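Local coordinates for RTX-adhesin (Marinomonas primoryensis, PDB 5IRB), which forms part of a giant calcium-binding adhesin that attaches its Antarctic bacterium to diatoms and ice, and probably helps keep it on the host cell surface, at residues L6-T16 / V30-F41. Numbering follows the deposited sequence.
With CA (calcium ion), chain C.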
# COMPACT_ATOMS: atom_id res chain seq x y z
N LEU A 6 3.88 26.11 -59.83
CA LEU A 6 3.45 26.91 -58.69
C LEU A 6 4.33 26.66 -57.47
O LEU A 6 4.70 25.51 -57.21
CB LEU A 6 1.98 26.64 -58.36
CG LEU A 6 1.01 26.94 -59.49
CD1 LEU A 6 -0.35 26.32 -59.26
CD2 LEU A 6 0.92 28.45 -59.71
N LEU A 7 4.72 27.72 -56.78
CA LEU A 7 5.52 27.60 -55.57
C LEU A 7 4.61 27.66 -54.32
O LEU A 7 4.01 28.70 -54.02
CB LEU A 7 6.61 28.67 -55.53
CG LEU A 7 7.48 28.58 -56.81
CD1 LEU A 7 8.61 29.60 -56.84
CD2 LEU A 7 8.01 27.15 -57.08
N ILE A 8 4.46 26.53 -53.64
CA ILE A 8 3.64 26.44 -52.42
C ILE A 8 4.35 25.85 -51.21
O ILE A 8 5.39 25.21 -51.33
CB ILE A 8 2.38 25.61 -52.68
CG1 ILE A 8 2.78 24.28 -53.31
CG2 ILE A 8 1.42 26.35 -53.60
CD1 ILE A 8 1.68 23.27 -53.37
N ASN A 9 3.75 26.07 -50.05
CA ASN A 9 4.25 25.58 -48.78
C ASN A 9 3.15 24.81 -48.06
O ASN A 9 2.01 25.26 -48.00
CB ASN A 9 4.76 26.74 -47.92
CG ASN A 9 5.60 26.28 -46.74
OD1 ASN A 9 6.80 26.03 -46.87
ND2 ASN A 9 4.97 26.16 -45.57
N LEU A 10 3.49 23.66 -47.48
CA LEU A 10 2.51 22.80 -46.84
C LEU A 10 2.80 22.69 -45.35
O LEU A 10 3.90 22.33 -44.95
CB LEU A 10 2.54 21.40 -47.45
CG LEU A 10 1.65 20.30 -46.83
CD1 LEU A 10 0.18 20.66 -46.93
CD2 LEU A 10 1.91 18.94 -47.47
N ASP A 11 1.82 23.04 -44.52
CA ASP A 11 1.96 22.93 -43.07
C ASP A 11 0.92 22.00 -42.50
O ASP A 11 -0.23 21.99 -42.96
CB ASP A 11 1.85 24.28 -42.37
CG ASP A 11 3.12 25.09 -42.44
OD1 ASP A 11 4.08 24.75 -41.72
OD2 ASP A 11 3.15 26.08 -43.20
N ILE A 12 1.34 21.26 -41.48
CA ILE A 12 0.46 20.39 -40.71
C ILE A 12 0.35 21.00 -39.32
O ILE A 12 1.36 21.34 -38.71
CB ILE A 12 1.01 18.95 -40.64
CG1 ILE A 12 1.35 18.43 -42.05
CG2 ILE A 12 0.03 18.03 -39.91
CD1 ILE A 12 2.44 17.37 -42.07
N ASP A 13 -0.88 21.18 -38.84
CA ASP A 13 -1.10 21.67 -37.48
C ASP A 13 -0.68 20.61 -36.46
O ASP A 13 -0.68 19.42 -36.79
CB ASP A 13 -2.57 22.04 -37.27
CG ASP A 13 -3.04 23.13 -38.21
OD1 ASP A 13 -2.28 24.10 -38.42
OD2 ASP A 13 -4.15 23.01 -38.75
N PRO A 14 -0.33 21.04 -35.23
CA PRO A 14 -0.00 20.09 -34.16
C PRO A 14 -1.07 19.01 -34.02
O PRO A 14 -2.26 19.33 -34.03
CB PRO A 14 0.06 20.97 -32.92
CG PRO A 14 0.52 22.29 -33.46
CD PRO A 14 -0.15 22.44 -34.80
N VAL A 15 -0.65 17.76 -33.92
CA VAL A 15 -1.57 16.64 -33.85
C VAL A 15 -2.47 16.66 -32.61
O VAL A 15 -1.97 16.66 -31.47
CB VAL A 15 -0.80 15.32 -33.93
CG1 VAL A 15 -1.75 14.15 -33.71
CG2 VAL A 15 -0.10 15.21 -35.29
N THR A 16 -3.78 16.69 -32.85
CA THR A 16 -4.82 16.94 -31.84
C THR A 16 -4.59 18.20 -31.01
O THR A 16 -4.99 18.26 -29.84
CB THR A 16 -4.96 15.76 -30.84
OG1 THR A 16 -3.76 15.64 -30.07
CG2 THR A 16 -5.23 14.47 -31.57
N VAL A 30 -9.05 10.36 -35.48
CA VAL A 30 -8.41 11.63 -35.16
C VAL A 30 -8.44 12.55 -36.40
O VAL A 30 -8.24 12.09 -37.52
CB VAL A 30 -6.97 11.40 -34.67
CG1 VAL A 30 -6.21 12.70 -34.56
CG2 VAL A 30 -6.98 10.66 -33.30
N THR A 31 -8.68 13.84 -36.19
CA THR A 31 -8.67 14.82 -37.25
C THR A 31 -7.36 15.58 -37.30
O THR A 31 -6.98 16.25 -36.34
CB THR A 31 -9.81 15.81 -37.08
OG1 THR A 31 -11.04 15.08 -37.09
CG2 THR A 31 -9.82 16.83 -38.24
N LEU A 32 -6.65 15.42 -38.42
CA LEU A 32 -5.42 16.14 -38.65
C LEU A 32 -5.75 17.27 -39.61
O LEU A 32 -6.63 17.13 -40.44
CB LEU A 32 -4.37 15.20 -39.25
CG LEU A 32 -3.99 13.98 -38.42
CD1 LEU A 32 -2.93 13.14 -39.13
CD2 LEU A 32 -3.50 14.40 -37.04
N THR A 33 -5.04 18.39 -39.49
CA THR A 33 -5.42 19.59 -40.21
C THR A 33 -4.16 20.34 -40.60
O THR A 33 -3.10 20.10 -40.02
CB THR A 33 -6.32 20.55 -39.39
OG1 THR A 33 -5.56 21.17 -38.36
CG2 THR A 33 -7.54 19.83 -38.80
N GLY A 34 -4.28 21.24 -41.57
CA GLY A 34 -3.19 22.11 -41.89
C GLY A 34 -3.59 23.15 -42.91
O GLY A 34 -4.77 23.41 -43.14
N VAL A 35 -2.57 23.73 -43.54
CA VAL A 35 -2.78 24.80 -44.50
C VAL A 35 -1.80 24.62 -45.66
O VAL A 35 -0.72 24.06 -45.48
CB VAL A 35 -2.60 26.19 -43.87
CG1 VAL A 35 -3.69 26.48 -42.87
CG2 VAL A 35 -1.23 26.32 -43.22
N VAL A 36 -2.21 25.09 -46.83
CA VAL A 36 -1.32 25.19 -47.99
C VAL A 36 -1.19 26.68 -48.27
O VAL A 36 -2.18 27.37 -48.40
CB VAL A 36 -1.87 24.45 -49.23
CG1 VAL A 36 -0.91 24.60 -50.42
CG2 VAL A 36 -2.16 22.98 -48.92
N ASN A 37 0.03 27.19 -48.37
CA ASN A 37 0.24 28.61 -48.56
C ASN A 37 1.04 28.84 -49.82
O ASN A 37 1.61 27.90 -50.35
CB ASN A 37 1.04 29.17 -47.38
CG ASN A 37 0.20 29.38 -46.16
OD1 ASN A 37 0.46 28.85 -45.07
ND2 ASN A 37 -0.85 30.17 -46.33
N GLY A 38 1.26 30.09 -50.21
CA GLY A 38 2.13 30.31 -51.34
C GLY A 38 1.35 30.90 -52.48
O GLY A 38 0.47 31.71 -52.23
N ASP A 39 1.67 30.50 -53.69
CA ASP A 39 0.89 30.91 -54.87
C ASP A 39 -0.59 30.57 -54.75
O ASP A 39 -0.97 29.57 -54.12
CB ASP A 39 1.43 30.24 -56.12
CG ASP A 39 2.64 30.92 -56.64
OD1 ASP A 39 2.69 32.15 -56.53
OD2 ASP A 39 3.52 30.23 -57.20
N VAL A 40 -1.41 31.39 -55.40
CA VAL A 40 -2.84 31.18 -55.51
C VAL A 40 -3.15 29.90 -56.31
O VAL A 40 -2.42 29.54 -57.23
CB VAL A 40 -3.48 32.41 -56.20
CG1 VAL A 40 -4.94 32.15 -56.51
CG2 VAL A 40 -3.32 33.66 -55.33
N PHE A 41 -4.19 29.19 -55.92
CA PHE A 41 -4.58 27.96 -56.61
C PHE A 41 -6.09 27.75 -56.44
O PHE A 41 -6.71 28.38 -55.57
CB PHE A 41 -3.74 26.77 -56.12
CG PHE A 41 -3.83 26.51 -54.63
CD1 PHE A 41 -4.87 25.76 -54.11
CD2 PHE A 41 -2.89 27.04 -53.76
CE1 PHE A 41 -4.94 25.51 -52.73
CE2 PHE A 41 -2.97 26.81 -52.39
CZ PHE A 41 -4.00 26.04 -51.87
CA CA C . -4.13 14.94 -27.61
O HOH W 1 -3.09 18.01 -37.40
O HOH W 2 -6.18 24.21 -40.67
O HOH W 3 -5.05 17.62 -35.28
O HOH W 4 -5.57 16.97 -27.54
O HOH W 5 -3.61 14.24 -24.96
O HOH W 6 -5.59 15.16 -25.15
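The Asp39 carboxylate lies beside the backbone of Leu7 and accepts its N-H at OD2, on the anti side and 25° out of the carboxylate plane (Leu7 N to Asp39 OD2 2.8 Å). Leu6 adds its CD2 methyl, 4.0 Å from CB of Asp39, and Asp39 N returns an almost straight bond to Leu7 O (N-H...O 178°), so main chain and carboxylate of one residue grip both polar atoms of Leu7. The Phe41 ring is met obliquely by CG2 of Ile8, 4.4 Å from its CD2, and also touches Val59 and Val88. From here strands 8-12 and 29-38 run antiparallel, the directions of 8-12 and 30-38 lying 157° apart. Asn9 with Asn37 and Asp11 with Val35 are hydrogen-bonded pairs whose side chains share one face; Leu10 and Val36, a non-hydrogen-bonded pair, turn to the other, where Leu10 CD1 meets Val36 CG2 at 3.8 Å. This is the edge of a beta-sandwich domain at the N-terminal end of an elongated chain: strand 64-70 flanks 29-38 on its far side, while Ile8 and Ile12 pack on strands 81-89 and 95-106 of the facing sheet. Gly34, paired with Ile12, brings its CA to 3.1 Å from Asp11 O in a CA-H...O contact. Past this pair strand 8-12 ends and the two chains draw apart. Asp13 N still bonds to Thr33 O, and Thr33 OG1 is modelled 2.4 Å from Asp13 OD2, so close that the geometry is doubtful; a water joins OD2 to Gly34 O. Another water bridges Thr16 N and Thr31 O, and Val15 CG1 packs on Leu32 CD2. Thr16 divides its branches: CG2 touches Val30 CG1 at 3.6 Å, whereas OG1 binds a calcium ion completed by Asp18, Val20, Glu25 and waters.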